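Local structure of fiber (Human adenovirus 35, 2QLK) at residues T79-L84 and E182-A187; T70-F75 and I195-T200; G60-V65 and S201-S206. The protein forms the trimeric head, or knob, of the adenovirus fibre, the capsid part that attaches the virus to host cells and carries binding sites for the receptor CD46. All coordinates share one frame; numbering follows the deposited sequence.

Contact 1: T79-L84 and E182-A187; sequences TANIQL and EWNLNA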
ATOM      1  N   THR A  79     -22.092   9.122 -10.449  1.00 37.17           N
ATOM      2  CA  THR A  79     -21.647   9.469  -9.113  1.00 35.20           C
ATOM      3  C   THR A  79     -22.259   8.538  -8.069  1.00 32.83           C
ATOM      4  O   THR A  79     -23.393   8.094  -8.200  1.00 29.37           O
ATOM      5  CB  THR A  79     -22.034  10.917  -8.781  1.00 74.44           C
ATOM      6  OG1 THR A  79     -21.377  11.320  -7.576  1.00 78.38           O
ATOM      7  CG2 THR A  79     -23.548  11.037  -8.601  1.00 74.74           C
ATOM      8  N   ALA A  80     -21.499   8.225  -7.026  1.00 29.93           N
ATOM      9  CA  ALA A  80     -22.028   7.344  -5.983  1.00 27.61           C
ATOM     10  C   ALA A  80     -21.159   7.434  -4.745  1.00 28.13           C
ATOM     11  O   ALA A  80     -19.984   7.786  -4.818  1.00 26.19           O
ATOM     12  CB  ALA A  80     -22.079   5.916  -6.482  1.00 23.18           C
ATOM     13  N   ASN A  81     -21.739   7.110  -3.607  1.00 32.11           N
ATOM     14  CA  ASN A  81     -21.015   7.170  -2.359  1.00 35.21           C
ATOM     15  C   ASN A  81     -21.526   6.044  -1.480  1.00 35.46           C
ATOM     16  O   ASN A  81     -22.734   5.797  -1.384  1.00 37.12           O
ATOM     17  CB  ASN A  81     -21.249   8.510  -1.670  1.00 57.77           C
ATOM     18  CG  ASN A  81     -20.511   8.617  -0.359  1.00 63.12           C
ATOM     19  OD1 ASN A  81     -19.300   8.856  -0.329  1.00 66.00           O
ATOM     20  ND2 ASN A  81     -21.231   8.420   0.741  1.00 64.54           N
ATOM     21  N   ILE A  82     -20.594   5.342  -0.863  1.00 22.97           N
ATOM     22  CA  ILE A  82     -20.908   4.243   0.007  1.00 20.51           C
ATOM     23  C   ILE A  82     -20.111   4.505   1.261  1.00 20.59           C
ATOM     24  O   ILE A  82     -18.921   4.837   1.194  1.00 17.69           O
ATOM     25  CB  ILE A  82     -20.476   2.941  -0.614  1.00 32.50           C
ATOM     26  CG1 ILE A  82     -21.320   2.696  -1.877  1.00 31.49           C
ATOM     27  CG2 ILE A  82     -20.538   1.819   0.437  1.00 31.47           C
ATOM     28  CD1 ILE A  82     -20.915   1.477  -2.684  1.00 34.03           C
ATOM     29  N   GLN A  83     -20.772   4.390   2.402  1.00 27.53           N
ATOM     30  CA  GLN A  83     -20.123   4.616   3.680  1.00 27.23           C
ATOM     31  C   GLN A  83     -20.412   3.462   4.619  1.00 27.73           C
ATOM     32  O   GLN A  83     -21.528   2.966   4.689  1.00 29.78           O
ATOM     33  CB  GLN A  83     -20.629   5.912   4.307  1.00 31.87           C
ATOM     34  CG  GLN A  83     -19.873   6.291   5.575  1.00 36.26           C
ATOM     35  CD  GLN A  83     -20.437   7.530   6.248  1.00 40.40           C
ATOM     36  OE1 GLN A  83     -21.444   7.459   6.956  1.00 41.28           O
ATOM     37  NE2 GLN A  83     -19.789   8.680   6.020  1.00 40.33           N
ATOM     38  N   LEU A  84     -19.399   3.030   5.349  1.00 22.66           N
ATOM     39  CA  LEU A  84     -19.579   1.929   6.283  1.00 21.36           C
ATOM     40  C   LEU A  84     -18.884   2.355   7.559  1.00 22.88           C
ATOM     41  O   LEU A  84     -17.671   2.591   7.567  1.00 17.11           O
ATOM     42  CB  LEU A  84     -18.950   0.647   5.722  1.00 23.76           C
ATOM     43  CG  LEU A  84     -19.752  -0.550   5.177  1.00 26.19           C
ATOM     44  CD1 LEU A  84     -21.271  -0.275   5.100  1.00 27.59           C
ATOM     45  CD2 LEU A  84     -19.189  -0.938   3.827  1.00 25.47           C
ATOM     46  N   GLU A 182     -15.189   4.898   3.399  1.00 22.63           N
ATOM     47  CA  GLU A 182     -16.038   5.553   2.439  1.00 22.14           C
ATOM     48  C   GLU A 182     -15.463   5.451   1.024  1.00 22.16           C
ATOM     49  O   GLU A 182     -14.296   5.765   0.806  1.00 18.77           O
ATOM     50  CB  GLU A 182     -16.265   7.009   2.833  1.00 41.90           C
ATOM     51  CG  GLU A 182     -17.268   7.695   1.936  1.00 49.29           C
ATOM     52  CD  GLU A 182     -17.767   9.006   2.517  1.00 54.16           C
ATOM     53  OE1 GLU A 182     -18.548   8.959   3.497  1.00 57.49           O
ATOM     54  OE2 GLU A 182     -17.370  10.076   1.994  1.00 54.72           O
ATOM     55  N   TRP A 183     -16.270   4.958   0.084  1.00 22.80           N
ATOM     56  CA  TRP A 183     -15.868   4.843  -1.323  1.00 23.16           C
ATOM     57  C   TRP A 183     -16.692   5.852  -2.113  1.00 25.75           C
ATOM     58  O   TRP A 183     -17.895   5.979  -1.908  1.00 26.79           O
ATOM     59  CB  TRP A 183     -16.177   3.467  -1.895  1.00 18.41           C
ATOM     60  CG  TRP A 183     -15.358   2.356  -1.328  1.00 19.33           C
ATOM     61  CD1 TRP A 183     -14.238   1.813  -1.867  1.00 20.35           C
ATOM     62  CD2 TRP A 183     -15.627   1.628  -0.127  1.00 21.42           C
ATOM     63  NE1 TRP A 183     -13.781   0.767  -1.079  1.00 23.91           N
ATOM     64  CE2 TRP A 183     -14.619   0.632  -0.005  1.00 20.87           C
ATOM     65  CE3 TRP A 183     -16.627   1.716   0.863  1.00 18.17           C
ATOM     66  CZ2 TRP A 183     -14.582  -0.274   1.067  1.00 23.95           C
ATOM     67  CZ3 TRP A 183     -16.591   0.812   1.924  1.00 19.05           C
ATOM     68  CH2 TRP A 183     -15.572  -0.172   2.017  1.00 22.28           C
ATOM     69  N   ASN A 184     -16.048   6.536  -3.042  1.00 22.58           N
ATOM     70  CA  ASN A 184     -16.719   7.534  -3.829  1.00 24.58           C
ATOM     71  C   ASN A 184     -16.406   7.359  -5.312  1.00 24.47           C
ATOM     72  O   ASN A 184     -15.243   7.294  -5.729  1.00 21.86           O
ATOM     73  CB  ASN A 184     -16.281   8.920  -3.378  1.00 35.56           C
ATOM     74  CG  ASN A 184     -16.984  10.024  -4.141  1.00 41.94           C
ATOM     75  OD1 ASN A 184     -18.156  10.335  -3.880  1.00 44.29           O
ATOM     76  ND2 ASN A 184     -16.284  10.614  -5.103  1.00 43.08           N
ATOM     77  N   LEU A 185     -17.459   7.279  -6.103  1.00 25.38           N
ATOM     78  CA  LEU A 185     -17.318   7.168  -7.542  1.00 27.63           C
ATOM     79  C   LEU A 185     -17.669   8.545  -8.132  1.00 29.77           C
ATOM     80  O   LEU A 185     -18.741   9.087  -7.872  1.00 29.20           O
ATOM     81  CB  LEU A 185     -18.286   6.132  -8.113  1.00 22.52           C
ATOM     82  CG  LEU A 185     -18.368   6.292  -9.652  1.00 24.77           C
ATOM     83  CD1 LEU A 185     -17.064   5.791 -10.336  1.00 24.99           C
ATOM     84  CD2 LEU A 185     -19.576   5.555 -10.180  1.00 25.97           C
ATOM     85  N   ASN A 186     -16.777   9.104  -8.931  1.00 30.68           N
ATOM     86  CA  ASN A 186     -17.055  10.392  -9.544  1.00 35.16           C
ATOM     87  C   ASN A 186     -16.537  10.333 -10.967  1.00 35.48           C
ATOM     88  O   ASN A 186     -15.416  10.739 -11.230  1.00 36.07           O
ATOM     89  CB  ASN A 186     -16.371  11.511  -8.749  1.00 63.69           C
ATOM     90  CG  ASN A 186     -16.612  12.881  -9.343  1.00 67.38           C
ATOM     91  OD1 ASN A 186     -16.044  13.228 -10.378  1.00 71.54           O
ATOM     92  ND2 ASN A 186     -17.465  13.665  -8.698  1.00 66.86           N
ATOM     93  N   ALA A 187     -17.367   9.826 -11.875  1.00 39.55           N
ATOM     94  CA  ALA A 187     -16.994   9.660 -13.277  1.00 41.60           C
ATOM     95  C   ALA A 187     -17.780  10.518 -14.266  1.00 43.03           C
ATOM     96  O   ALA A 187     -18.832  11.044 -13.939  1.00 44.30           O
ATOM     97  CB  ALA A 187     -17.136   8.187 -13.669  1.00 34.62           C
TER

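Contact 2: T70-F75 and I195-T200; sequences TVNQMF and IATLTT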
ATOM      1  N   THR A  70     -30.546  -3.064  -5.250  1.00 36.39           N
ATOM      2  CA  THR A  70     -30.316  -1.636  -5.077  1.00 35.97           C
ATOM      3  C   THR A  70     -28.821  -1.322  -5.051  1.00 36.11           C
ATOM      4  O   THR A  70     -28.346  -0.428  -5.762  1.00 36.78           O
ATOM      5  CB  THR A  70     -30.943  -1.103  -3.767  1.00 38.50           C
ATOM      6  OG1 THR A  70     -32.358  -1.374  -3.763  1.00 40.38           O
ATOM      7  CG2 THR A  70     -30.721   0.412  -3.652  1.00 37.04           C
ATOM      8  N   VAL A  71     -28.077  -2.043  -4.222  1.00 30.51           N
ATOM      9  CA  VAL A  71     -26.652  -1.808  -4.151  1.00 27.54           C
ATOM     10  C   VAL A  71     -26.055  -2.014  -5.556  1.00 28.22           C
ATOM     11  O   VAL A  71     -25.365  -1.138  -6.092  1.00 27.34           O
ATOM     12  CB  VAL A  71     -25.993  -2.768  -3.131  1.00 30.55           C
ATOM     13  CG1 VAL A  71     -24.464  -2.661  -3.210  1.00 28.98           C
ATOM     14  CG2 VAL A  71     -26.481  -2.422  -1.715  1.00 26.26           C
ATOM     15  N   ASN A  72     -26.373  -3.145  -6.177  1.00 30.61           N
ATOM     16  CA  ASN A  72     -25.800  -3.450  -7.479  1.00 30.18           C
ATOM     17  C   ASN A  72     -26.332  -2.652  -8.664  1.00 29.99           C
ATOM     18  O   ASN A  72     -26.193  -3.053  -9.818  1.00 29.25           O
ATOM     19  CB  ASN A  72     -25.888  -4.959  -7.711  1.00 27.27           C
ATOM     20  CG  ASN A  72     -25.135  -5.732  -6.644  1.00 28.93           C
ATOM     21  OD1 ASN A  72     -24.073  -5.294  -6.186  1.00 27.49           O
ATOM     22  ND2 ASN A  72     -25.678  -6.865  -6.229  1.00 23.58           N
ATOM     23  N   GLN A  73     -26.894  -1.488  -8.361  1.00 35.96           N
ATOM     24  CA  GLN A  73     -27.428  -0.597  -9.375  1.00 38.41           C
ATOM     25  C   GLN A  73     -26.822   0.796  -9.145  1.00 37.89           C
ATOM     26  O   GLN A  73     -26.987   1.706  -9.959  1.00 36.49           O
ATOM     27  CB  GLN A  73     -28.957  -0.555  -9.271  1.00 79.68           C
ATOM     28  CG  GLN A  73     -29.661   0.157 -10.415  1.00 86.27           C
ATOM     29  CD  GLN A  73     -31.110  -0.287 -10.570  1.00 89.97           C
ATOM     30  OE1 GLN A  73     -31.863  -0.339  -9.597  1.00 91.60           O
ATOM     31  NE2 GLN A  73     -31.506  -0.605 -11.801  1.00 90.97           N
ATOM     32  N   MET A  74     -26.109   0.950  -8.029  1.00 31.39           N
ATOM     33  CA  MET A  74     -25.499   2.245  -7.722  1.00 30.95           C
ATOM     34  C   MET A  74     -24.510   2.692  -8.805  1.00 29.75           C
ATOM     35  O   MET A  74     -24.312   3.896  -9.029  1.00 28.94           O
ATOM     36  CB  MET A  74     -24.794   2.198  -6.366  1.00 32.78           C
ATOM     37  CG  MET A  74     -25.759   2.060  -5.200  1.00 38.97           C
ATOM     38  SD  MET A  74     -24.922   2.088  -3.594  1.00 38.23           S
ATOM     39  CE  MET A  74     -24.346   3.847  -3.606  1.00 38.22           C
ATOM     40  N   PHE A  75     -23.890   1.731  -9.480  1.00 30.18           N
ATOM     41  CA  PHE A  75     -22.929   2.084 -10.511  1.00 32.34           C
ATOM     42  C   PHE A  75     -23.528   2.300 -11.908  1.00 35.28           C
ATOM     43  O   PHE A  75     -22.818   2.196 -12.906  1.00 35.39           O
ATOM     44  CB  PHE A  75     -21.766   1.066 -10.525  1.00 32.22           C
ATOM     45  CG  PHE A  75     -20.825   1.194  -9.321  1.00 30.71           C
ATOM     46  CD1 PHE A  75     -20.983   2.230  -8.395  1.00 32.62           C
ATOM     47  CD2 PHE A  75     -19.771   0.289  -9.129  1.00 33.85           C
ATOM     48  CE1 PHE A  75     -20.099   2.364  -7.285  1.00 35.92           C
ATOM     49  CE2 PHE A  75     -18.882   0.412  -8.023  1.00 33.05           C
ATOM     50  CZ  PHE A  75     -19.049   1.447  -7.108  1.00 33.86           C
ATOM     51  N   ILE A 195     -28.000  -3.562 -13.627  1.00 46.03           N
ATOM     52  CA  ILE A 195     -27.568  -4.342 -12.481  1.00 45.00           C
ATOM     53  C   ILE A 195     -26.334  -5.170 -12.796  1.00 44.22           C
ATOM     54  O   ILE A 195     -26.266  -5.840 -13.837  1.00 43.81           O
ATOM     55  CB  ILE A 195     -28.681  -5.289 -12.003  1.00 48.81           C
ATOM     56  CG1 ILE A 195     -29.978  -4.507 -11.809  1.00 50.44           C
ATOM     57  CG2 ILE A 195     -28.276  -5.939 -10.703  1.00 46.78           C
ATOM     58  CD1 ILE A 195     -29.850  -3.314 -10.864  1.00 53.33           C
ATOM     59  N   ALA A 196     -25.364  -5.111 -11.886  1.00 33.40           N
ATOM     60  CA  ALA A 196     -24.100  -5.839 -12.014  1.00 31.20           C
ATOM     61  C   ALA A 196     -23.540  -5.869 -10.611  1.00 30.11           C
ATOM     62  O   ALA A 196     -23.671  -4.887  -9.882  1.00 30.77           O
ATOM     63  CB  ALA A 196     -23.154  -5.089 -12.942  1.00 55.37           C
ATOM     64  N   THR A 197     -22.923  -6.981 -10.220  1.00 34.83           N
ATOM     65  CA  THR A 197     -22.393  -7.100  -8.866  1.00 33.48           C
ATOM     66  C   THR A 197     -21.399  -6.007  -8.571  1.00 32.09           C
ATOM     67  O   THR A 197     -20.348  -5.901  -9.223  1.00 29.84           O
ATOM     68  CB  THR A 197     -21.688  -8.445  -8.622  1.00 44.42           C
ATOM     69  OG1 THR A 197     -22.539  -9.521  -9.032  1.00 44.61           O
ATOM     70  CG2 THR A 197     -21.388  -8.611  -7.151  1.00 46.07           C
ATOM     71  N   LEU A 198     -21.728  -5.179  -7.586  1.00 25.26           N
ATOM     72  CA  LEU A 198     -20.821  -4.106  -7.236  1.00 26.09           C
ATOM     73  C   LEU A 198     -19.655  -4.762  -6.507  1.00 25.93           C
ATOM     74  O   LEU A 198     -19.877  -5.619  -5.671  1.00 26.52           O
ATOM     75  CB  LEU A 198     -21.525  -3.075  -6.348  1.00 27.44           C
ATOM     76  CG  LEU A 198     -20.639  -1.964  -5.760  1.00 32.29           C
ATOM     77  CD1 LEU A 198     -21.489  -0.748  -5.428  1.00 26.55           C
ATOM     78  CD2 LEU A 198     -19.911  -2.479  -4.492  1.00 31.30           C
ATOM     79  N   THR A 199     -18.422  -4.404  -6.870  1.00 31.31           N
ATOM     80  CA  THR A 199     -17.235  -4.930  -6.190  1.00 33.64           C
ATOM     81  C   THR A 199     -16.187  -3.825  -6.140  1.00 34.63           C
ATOM     82  O   THR A 199     -16.052  -3.053  -7.096  1.00 36.69           O
ATOM     83  CB  THR A 199     -16.605  -6.126  -6.926  1.00 32.56           C
ATOM     84  OG1 THR A 199     -16.169  -5.696  -8.222  1.00 37.70           O
ATOM     85  CG2 THR A 199     -17.613  -7.254  -7.089  1.00 29.22           C
ATOM     86  N   THR A 200     -15.476  -3.718  -5.020  1.00 29.18           N
ATOM     87  CA  THR A 200     -14.435  -2.718  -4.903  1.00 27.88           C
ATOM     88  C   THR A 200     -13.130  -3.501  -4.814  1.00 27.73           C
ATOM     89  O   THR A 200     -12.995  -4.381  -3.968  1.00 27.49           O
ATOM     90  CB  THR A 200     -14.593  -1.791  -3.640  1.00 23.20           C
ATOM     91  OG1 THR A 200     -14.460  -2.558  -2.410  1.00 21.54           O
ATOM     92  CG2 THR A 200     -15.943  -1.036  -3.687  1.00 18.92           C
TER

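Contact 3: G60-V65 and S201-S206; sequences GYVSLV and SPFFFS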
ATOM      1  N   GLY A  60      -4.028  -3.656   7.246  1.00 30.27           N
ATOM      2  CA  GLY A  60      -5.382  -3.951   6.828  1.00 26.99           C
ATOM      3  C   GLY A  60      -5.650  -4.205   5.363  1.00 25.41           C
ATOM      4  O   GLY A  60      -4.886  -3.800   4.478  1.00 24.58           O
ATOM      5  N   TYR A  61      -6.775  -4.868   5.123  1.00 21.95           N
ATOM      6  CA  TYR A  61      -7.224  -5.210   3.788  1.00 20.07           C
ATOM      7  C   TYR A  61      -8.738  -5.066   3.768  1.00 20.67           C
ATOM      8  O   TYR A  61      -9.461  -5.621   4.617  1.00 20.76           O
ATOM      9  CB  TYR A  61      -6.768  -6.634   3.485  1.00 19.16           C
ATOM     10  CG  TYR A  61      -7.261  -7.279   2.228  1.00 15.74           C
ATOM     11  CD1 TYR A  61      -8.623  -7.539   2.049  1.00 19.68           C
ATOM     12  CD2 TYR A  61      -6.373  -7.721   1.264  1.00 15.75           C
ATOM     13  CE1 TYR A  61      -9.089  -8.240   0.939  1.00 20.67           C
ATOM     14  CE2 TYR A  61      -6.825  -8.420   0.129  1.00 17.83           C
ATOM     15  CZ  TYR A  61      -8.180  -8.676  -0.017  1.00 21.08           C
ATOM     16  OH  TYR A  61      -8.641  -9.392  -1.085  1.00 20.90           O
ATOM     17  N   VAL A  62      -9.247  -4.329   2.792  1.00 19.38           N
ATOM     18  CA  VAL A  62     -10.669  -4.141   2.737  1.00 19.41           C
ATOM     19  C   VAL A  62     -11.252  -4.160   1.325  1.00 20.86           C
ATOM     20  O   VAL A  62     -10.761  -3.492   0.420  1.00 23.41           O
ATOM     21  CB  VAL A  62     -11.071  -2.825   3.501  1.00 20.59           C
ATOM     22  CG1 VAL A  62     -10.524  -1.577   2.783  1.00 17.17           C
ATOM     23  CG2 VAL A  62     -12.610  -2.743   3.655  1.00 20.84           C
ATOM     24  N   SER A  63     -12.298  -4.956   1.141  1.00 20.41           N
ATOM     25  CA  SER A  63     -12.967  -5.016  -0.154  1.00 20.43           C
ATOM     26  C   SER A  63     -14.431  -5.223   0.145  1.00 21.61           C
ATOM     27  O   SER A  63     -14.799  -5.786   1.187  1.00 19.70           O
ATOM     28  CB  SER A  63     -12.441  -6.144  -1.063  1.00 23.30           C
ATOM     29  OG  SER A  63     -12.771  -7.404  -0.544  1.00 32.54           O
ATOM     30  N   LEU A  64     -15.260  -4.742  -0.774  1.00 18.62           N
ATOM     31  CA  LEU A  64     -16.691  -4.799  -0.626  1.00 21.00           C
ATOM     32  C   LEU A  64     -17.376  -5.440  -1.820  1.00 20.78           C
ATOM     33  O   LEU A  64     -16.958  -5.244  -2.950  1.00 23.58           O
ATOM     34  CB  LEU A  64     -17.202  -3.364  -0.435  1.00 27.83           C
ATOM     35  CG  LEU A  64     -18.678  -3.088  -0.166  1.00 27.76           C
ATOM     36  CD1 LEU A  64     -19.171  -3.922   1.037  1.00 29.75           C
ATOM     37  CD2 LEU A  64     -18.835  -1.613   0.128  1.00 27.53           C
ATOM     38  N   VAL A  65     -18.413  -6.217  -1.557  1.00 21.56           N
ATOM     39  CA  VAL A  65     -19.221  -6.845  -2.626  1.00 22.09           C
ATOM     40  C   VAL A  65     -20.721  -6.526  -2.355  1.00 21.07           C
ATOM     41  O   VAL A  65     -21.220  -6.676  -1.232  1.00 22.16           O
ATOM     42  CB  VAL A  65     -19.014  -8.388  -2.673  1.00 22.42           C
ATOM     43  CG1 VAL A  65     -20.015  -9.027  -3.681  1.00 22.60           C
ATOM     44  CG2 VAL A  65     -17.564  -8.716  -3.094  1.00 21.76           C
ATOM     45  N   SER A 201     -12.182  -3.213  -5.703  1.00 26.49           N
ATOM     46  CA  SER A 201     -10.919  -3.925  -5.625  1.00 23.04           C
ATOM     47  C   SER A 201     -10.324  -3.620  -4.239  1.00 20.73           C
ATOM     48  O   SER A 201     -10.545  -2.553  -3.654  1.00 20.37           O
ATOM     49  CB  SER A 201      -9.947  -3.498  -6.751  1.00 21.40           C
ATOM     50  OG  SER A 201      -9.444  -2.174  -6.577  1.00 17.46           O
ATOM     51  N   PRO A 202      -9.548  -4.564  -3.702  1.00 19.30           N
ATOM     52  CA  PRO A 202      -8.900  -4.467  -2.392  1.00 19.44           C
ATOM     53  C   PRO A 202      -8.013  -3.238  -2.148  1.00 19.05           C
ATOM     54  O   PRO A 202      -7.129  -2.915  -2.947  1.00 17.41           O
ATOM     55  CB  PRO A 202      -8.085  -5.770  -2.302  1.00 19.51           C
ATOM     56  CG  PRO A 202      -8.714  -6.669  -3.302  1.00 22.53           C
ATOM     57  CD  PRO A 202      -9.113  -5.768  -4.425  1.00 17.88           C
ATOM     58  N   PHE A 203      -8.258  -2.569  -1.022  1.00 20.12           N
ATOM     59  CA  PHE A 203      -7.470  -1.408  -0.618  1.00 18.89           C
ATOM     60  C   PHE A 203      -6.651  -1.815   0.613  1.00 20.95           C
ATOM     61  O   PHE A 203      -7.206  -2.330   1.604  1.00 20.29           O
ATOM     62  CB  PHE A 203      -8.367  -0.224  -0.257  1.00 17.53           C
ATOM     63  CG  PHE A 203      -7.603   1.008   0.161  1.00 20.47           C
ATOM     64  CD1 PHE A 203      -6.778   1.682  -0.745  1.00 21.38           C
ATOM     65  CD2 PHE A 203      -7.640   1.455   1.489  1.00 19.10           C
ATOM     66  CE1 PHE A 203      -5.978   2.784  -0.324  1.00 20.57           C
ATOM     67  CE2 PHE A 203      -6.849   2.553   1.911  1.00 18.41           C
ATOM     68  CZ  PHE A 203      -6.023   3.206   1.009  1.00 20.16           C
ATOM     69  N   PHE A 204      -5.342  -1.556   0.549  1.00 16.25           N
ATOM     70  CA  PHE A 204      -4.439  -1.896   1.625  1.00 17.55           C
ATOM     71  C   PHE A 204      -4.071  -0.673   2.433  1.00 19.20           C
ATOM     72  O   PHE A 204      -3.822   0.405   1.884  1.00 16.41           O
ATOM     73  CB  PHE A 204      -3.172  -2.515   1.068  1.00 16.89           C
ATOM     74  CG  PHE A 204      -3.409  -3.442  -0.057  1.00 16.56           C
ATOM     75  CD1 PHE A 204      -4.243  -4.519   0.090  1.00 17.65           C
ATOM     76  CD2 PHE A 204      -2.782  -3.239  -1.278  1.00 16.81           C
ATOM     77  CE1 PHE A 204      -4.455  -5.386  -0.947  1.00 17.61           C
ATOM     78  CE2 PHE A 204      -2.991  -4.104  -2.317  1.00 17.64           C
ATOM     79  CZ  PHE A 204      -3.831  -5.189  -2.152  1.00 14.99           C
ATOM     80  N   PHE A 205      -3.999  -0.832   3.745  1.00 17.48           N
ATOM     81  CA  PHE A 205      -3.658   0.320   4.584  1.00 17.84           C
ATOM     82  C   PHE A 205      -3.040  -0.145   5.885  1.00 19.68           C
ATOM     83  O   PHE A 205      -3.007  -1.346   6.174  1.00 20.62           O
ATOM     84  CB  PHE A 205      -4.925   1.119   4.912  1.00 19.68           C
ATOM     85  CG  PHE A 205      -5.999   0.297   5.602  1.00 21.72           C
ATOM     86  CD1 PHE A 205      -6.814  -0.559   4.872  1.00 22.41           C
ATOM     87  CD2 PHE A 205      -6.185   0.381   6.981  1.00 20.70           C
ATOM     88  CE1 PHE A 205      -7.798  -1.319   5.477  1.00 18.82           C
ATOM     89  CE2 PHE A 205      -7.167  -0.372   7.608  1.00 20.35           C
ATOM     90  CZ  PHE A 205      -7.984  -1.231   6.850  1.00 19.80           C
ATOM     91  N   SER A 206      -2.527   0.807   6.649  1.00 17.23           N
ATOM     92  CA  SER A 206      -1.991   0.505   7.958  1.00 19.11           C
ATOM     93  C   SER A 206      -2.333   1.692   8.864  1.00 20.54           C
ATOM     94  O   SER A 206      -2.568   2.819   8.380  1.00 19.55           O
ATOM     95  CB  SER A 206      -0.475   0.337   7.930  1.00 20.70           C
ATOM     96  OG  SER A 206      -0.072  -0.634   6.981  1.00 27.91           O
TER
HETATM   97  O   HOH W   1     -11.717  -1.711  -1.342  1.00 17.60           O

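Contact 1: T79-L84 and E182-A187
Strand 79-84 and strand 182-186 run antiparallel, 178° between their directions, as neighbouring strands of one sheet of the knob's antiparallel beta-sandwich. Two hydrogen-bonded pairs, Ala-80 with Leu-185 and Ile-82 with Trp-183, supply four backbone bonds, among them Leu-185 N to Ala-80 O at 2.9 Å. The non-hydrogen-bonded pairs between and beyond them bring CA-H...O contacts, such as Glu-182 CA to Ile-82 O at 3.2 Å.

The face of Ala-80, Ile-82, Trp-183 and Leu-185 is buried against the second sheet, where Val-62 and Leu-64 meet the indole. Ile-82 CG2 lies 3.9 Å from Trp-183 CE3, on the benzene half of the ring, and Leu-84 CD2 comes obliquely to within 3.7 Å of Trp-183 CZ3. Ala-80 CB and Leu-185 CB meet more loosely.

The other face is polar and partly open to solvent. The Glu-182 side chain, with CG anti to the backbone N (chi1 -174°), leans across toward Asn-81 and Gln-83. Its carboxylate lies 19° from the Gln-83 amide plane, and Gln-83 NE2 gives Glu-182 OE1 a somewhat bent hydrogen bond of 2.8 Å, nearly in line with the carboxylate C-O bond.

Contact 2: T70-F75 and I195-T200
Asn-72 and Leu-198 meet with their CB atoms directed toward the partner loop; one loop lies between strands 57-66 and 79-88, the other leads into strand 203-208. Asn-72 grips the second loop at two places. Asn-72 OD1 accepts Leu-198 N at 2.7 Å; the N-H aims almost straight at the oxygen (173°), yet the donor stands well above the amide plane, 51° out of it. Asn-72 O accepts Ala-196 N at 3.0 Å, this time in the carbonyl plane. CG of Asn-72 sits beside the backbone N (chi1 -60°), which turns the amide toward Leu-198 while the carbonyl stays directed at Ala-196. The amide's other end, ND2, makes a weak bond to Gly-66 O, so both ends of the group have partners.

Leu-198 crosses Phe-75 at about a right angle and lays CD1 over one ring face, 3.8 Å from the centroid and displaced toward the rim, a CH-pi contact. Leu-198 CD1 also meets Val-71 CG1 at 4.2 Å, so it is wedged between the two side chains. Tyr-149 meets the Phe-75 ring edge-to-face, and Ala-80 and Leu-185 of the neighbouring sheet also pack on it.

At the exposed margin, Ile-195 CD1 lies across the extended Gln-73 chain, 3.3 Å from Gln-73 CD, but Gln-73 is poorly ordered and the detail is uncertain.

The chemistry thus divides in two. Two bonds accepted by the buried Asn-72 probably hold the path from Ala-196 to Leu-198, while on the apolar side the Leu-198 methyl packs with Val-71 and Phe-75, and Leu-198 also touches Ile-82 of strand 79-88, which joins both loops to the sandwich core.

Contact 3: G60-V65 and S201-S206
Val-62 O is gripped twice: Phe-203 N donates to it at 3.0 Å, and a water donates to it at 2.7 Å. The same water donates to Ser-201 O, joining Val-62 to the chain just ahead of Phe-203. The strands are antiparallel neighbours in one sheet of the knob's beta-sandwich, 149° between their directions. Gly-60 with Phe-205 and Val-62 with Phe-203 are the hydrogen-bonded pairs; Gly-60 N to Phe-205 O is short, 2.7 Å.

On the face of Tyr-61 and Phe-204, the tyrosine ring extends alongside Pro-202 and takes Pro-202 CB over one face, 4.1 Å from its centroid, as a CH-pi contact. Phe-204 runs beside it in the same direction; the two ring planes are 45° apart, and Tyr-61 CD2 lies at the edge of the Phe-204 ring. Tyr-61 OH reaches past Pro-202 to hydrogen-bond Tyr-130 OH of a neighbouring subunit, and Phe-204 packs on Phe-205 of that subunit, so this face takes part in the trimer interface.

The opposite face, that of Val-62, Phe-203 and Phe-205, packs on Phe-181 and Ile-164 of the second sheet, and Phe-205 also meets Phe-204 of the third subunit. CG of Phe-205 stands between its backbone N and carbonyl carbon (chi1 57°), which carries the ring across to the partner strand, over Gly-60. Val-62 CG1 touches Phe-205 CE1 obliquely, and Gly-60 CA sits over the Phe-205 ring face, 3.9 Å from the centroid.

How the contacts relate
The three contacts nest along the chain: contact 1 lies within the loop closed by contact 2, and contact 2 within that closed by contact 3. Contacts 1 and 3 each join strands within one sheet; the two sheets differ, the centres are about 15 Å apart, and Leu-64 CD2 packs between the sheets on Ile-82, Leu-84 and Trp-183. Contact 2 links loops at one end, its centre about 12 Å from that of contact 1 and about 17 Å from that of contact 3. Residues 195-200 run directly into 201-206, and Thr-200 OG1 probably hydrogen-bonds Leu-64 N. Contact 3 also faces neighbouring subunits of the trimeric knob.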